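Local atomic coordinates of 2-amino-4-hydroxy-6-hydroxymethyldihydropteridine pyrophosphokinase (Haemophilus influenzae, PDB entry 1CBK), a protein that probably catalyses the transfer of pyrophosphate from ATP to 6-hydroxymethyl-7,8-dihydropterin, a step of folate biosynthesis. Residues Val84-Arg88 / Trp89-Thr93. Numbering follows the deposited sequence.
Sequences VRLRR and WGERT. With ROI (7,8-dihydro-7,7-dimethyl-6-hydroxypterin), chain D; SO4 (sulfate ion), chain C.
Leu86 N to Glu91 O (2.8 Å) and Thr93 N to Val84 O (2.9 Å) tie the two arms of a hairpin-like loop, which reverses through a type II turn from Arg87 to Gly90. Val84 N also donates to Thr93 OG1. Arg87 grips Glu91 side-on. Arg87 NE meets Glu91 OE1 at 2.9 Å on the syn side but 30° out of the carboxylate plane, and Arg87 NH2 reaches Glu91 OE2 from above that plane. The two planes are 28° apart. Glu91 bends at chi2 (86°), which turns its carboxylate back to Arg87. Arg87 NH2 also pairs with Asp50. Leu86 CD1 rests on Glu91 CB.

Arg92 gives NE and NH2 to one acceptor, the backbone carbonyl oxygen of Gly90. Its guanidinium lies between Arg85 CG on one face and O9 of the bound pterin analogue on the other. At its edge, Arg92 NH1 bonds sulfate O2 at 2.8 Å and Arg92 NH2 bonds sulfate O3 at 2.7 Å. Trp89 N donates to the same O3. Arg85 places a guanidinium face over sulfate O4. The Trp89 ring meets a methyl of the analogue, C16, at its edge. The sulfate is probably from the crystallisation liquor. Arg85, Arg92 and a backbone N-H thus form an anion site beside the pterin pocket, consistent with a place for a phosphate of ATP.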
loop_
_atom_site.group_PDB
_atom_site.type_symbol
_atom_site.label_atom_id
_atom_site.label_comp_id
_atom_site.label_asym_id
_atom_site.label_seq_id
_atom_site.Cartn_x
_atom_site.Cartn_y
_atom_site.Cartn_z
ATOM N N VAL A 84 8.663 -4.046 19.498
ATOM C CA VAL A 84 7.693 -3.150 20.101
ATOM C C VAL A 84 7.148 -2.192 19.016
ATOM O O VAL A 84 7.929 -1.638 18.227
ATOM C CB VAL A 84 8.379 -2.291 21.217
ATOM C CG1 VAL A 84 7.555 -1.056 21.549
ATOM C CG2 VAL A 84 8.615 -3.131 22.454
ATOM N N ARG A 85 5.827 -1.987 19.000
ATOM C CA ARG A 85 5.177 -1.063 18.067
ATOM C C ARG A 85 4.358 -0.122 18.944
ATOM O O ARG A 85 3.471 -0.588 19.667
ATOM C CB ARG A 85 4.223 -1.807 17.129
ATOM C CG ARG A 85 3.752 -0.981 15.923
ATOM C CD ARG A 85 2.546 -1.614 15.263
ATOM N NE ARG A 85 1.315 -1.161 15.907
ATOM C CZ ARG A 85 0.185 -1.860 15.951
ATOM N NH1 ARG A 85 0.135 -3.071 15.421
ATOM N NH2 ARG A 85 -0.889 -1.362 16.552
ATOM N N LEU A 86 4.600 1.182 18.845
ATOM C CA LEU A 86 3.900 2.166 19.680
ATOM C C LEU A 86 2.485 2.599 19.266
ATOM O O LEU A 86 1.731 3.117 20.092
ATOM C CB LEU A 86 4.777 3.400 19.874
ATOM C CG LEU A 86 6.184 3.154 20.421
ATOM C CD1 LEU A 86 6.883 4.481 20.623
ATOM C CD2 LEU A 86 6.137 2.361 21.731
ATOM N N ARG A 87 2.138 2.413 17.994
ATOM C CA ARG A 87 0.813 2.802 17.454
ATOM C C ARG A 87 0.734 2.320 16.013
ATOM O O ARG A 87 1.766 2.074 15.399
ATOM C CB ARG A 87 0.657 4.340 17.474
ATOM C CG ARG A 87 1.895 5.074 16.970
ATOM C CD ARG A 87 1.594 6.523 16.672
ATOM N NE ARG A 87 2.816 7.304 16.514
ATOM C CZ ARG A 87 2.854 8.545 16.051
ATOM N NH1 ARG A 87 1.722 9.182 15.756
ATOM N NH2 ARG A 87 4.025 9.156 15.909
ATOM N N ARG A 88 -0.475 2.156 15.479
ATOM C CA ARG A 88 -0.621 1.754 14.072
ATOM C C ARG A 88 -0.014 2.869 13.202
ATOM O O ARG A 88 -0.167 4.050 13.493
ATOM C CB ARG A 88 -2.074 1.534 13.665
ATOM C CG ARG A 88 -2.166 0.907 12.273
ATOM C CD ARG A 88 -3.583 0.873 11.732
ATOM N NE ARG A 88 -4.436 -0.091 12.425
ATOM C CZ ARG A 88 -5.746 -0.232 12.213
ATOM N NH1 ARG A 88 -6.390 0.544 11.346
ATOM N NH2 ARG A 88 -6.420 -1.148 12.888
ATOM N N TRP A 89 0.701 2.466 12.164
ATOM C CA TRP A 89 1.413 3.362 11.255
ATOM C C TRP A 89 2.510 4.143 11.947
ATOM O O TRP A 89 3.135 5.002 11.310
ATOM C CB TRP A 89 0.478 4.353 10.542
ATOM C CG TRP A 89 -0.602 3.730 9.770
ATOM C CD1 TRP A 89 -1.919 3.711 10.090
ATOM C CD2 TRP A 89 -0.482 3.068 8.505
ATOM N NE1 TRP A 89 -2.641 3.088 9.093
ATOM C CE2 TRP A 89 -1.774 2.680 8.104
ATOM C CE3 TRP A 89 0.599 2.775 7.659
ATOM C CZ2 TRP A 89 -2.033 2.019 6.903
ATOM C CZ3 TRP A 89 0.344 2.111 6.448
ATOM C CH2 TRP A 89 -0.964 1.745 6.089
ATOM N N GLY A 90 2.784 3.826 13.211
ATOM C CA GLY A 90 3.817 4.556 13.935
ATOM C C GLY A 90 5.100 3.781 14.215
ATOM O O GLY A 90 5.402 2.781 13.551
ATOM N N GLU A 91 5.788 4.204 15.280
ATOM C CA GLU A 91 7.067 3.640 15.716
ATOM C C GLU A 91 7.115 2.126 15.985
ATOM O O GLU A 91 6.251 1.579 16.640
ATOM C CB GLU A 91 7.565 4.387 16.959
ATOM C CG GLU A 91 7.625 5.912 16.836
ATOM C CD GLU A 91 6.309 6.631 17.175
ATOM O OE1 GLU A 91 5.252 5.992 17.378
ATOM O OE2 GLU A 91 6.346 7.880 17.239
ATOM N N ARG A 92 8.180 1.477 15.526
ATOM C CA ARG A 92 8.373 0.043 15.739
ATOM C C ARG A 92 9.885 -0.210 15.751
ATOM O O ARG A 92 10.625 0.386 14.966
ATOM C CB ARG A 92 7.731 -0.761 14.605
ATOM C CG ARG A 92 8.382 -0.459 13.237
ATOM C CD ARG A 92 7.406 -0.581 12.108
ATOM N NE ARG A 92 6.245 0.256 12.358
ATOM C CZ ARG A 92 4.998 -0.187 12.278
ATOM N NH1 ARG A 92 4.762 -1.449 11.910
ATOM N NH2 ARG A 92 3.990 0.637 12.536
ATOM N N THR A 93 10.336 -1.094 16.628
ATOM C CA THR A 93 11.753 -1.418 16.711
ATOM C C THR A 93 12.218 -2.269 15.521
ATOM O O THR A 93 13.385 -2.218 15.148
ATOM C CB THR A 93 12.074 -2.150 18.024
ATOM O OG1 THR A 93 11.239 -3.302 18.125
ATOM C CG2 THR A 93 11.818 -1.238 19.252
HETATM N N1 ROI D . 7.952 4.214 6.786
HETATM C C2 ROI D . 9.232 3.998 6.323
HETATM N N2 ROI D . 9.888 5.052 5.768
HETATM N N3 ROI D . 9.851 2.795 6.397
HETATM C C4 ROI D . 9.242 1.710 6.923
HETATM O O4 ROI D . 9.814 0.613 7.035
HETATM C C4A ROI D . 7.890 1.843 7.381
HETATM N N5 ROI D . 7.260 0.818 7.874
HETATM C C6 ROI D . 5.961 0.869 8.339
HETATM C C7 ROI D . 5.138 2.165 8.112
HETATM C C16 ROI D . 4.196 2.014 6.854
HETATM C C15 ROI D . 4.353 2.544 9.375
HETATM N N8 ROI D . 5.998 3.334 7.755
HETATM C C8A ROI D . 7.290 3.184 7.285
HETATM O O9 ROI D . 5.543 -0.187 8.914
HETATM S S SO4 C . 0.968 -1.367 11.536
HETATM O O1 SO4 C . 0.197 -1.233 10.164
HETATM O O2 SO4 C . 2.168 -2.466 11.401
HETATM O O3 SO4 C . 1.490 -0.006 11.826
HETATM O O4 SO4 C . -0.009 -1.860 12.727
#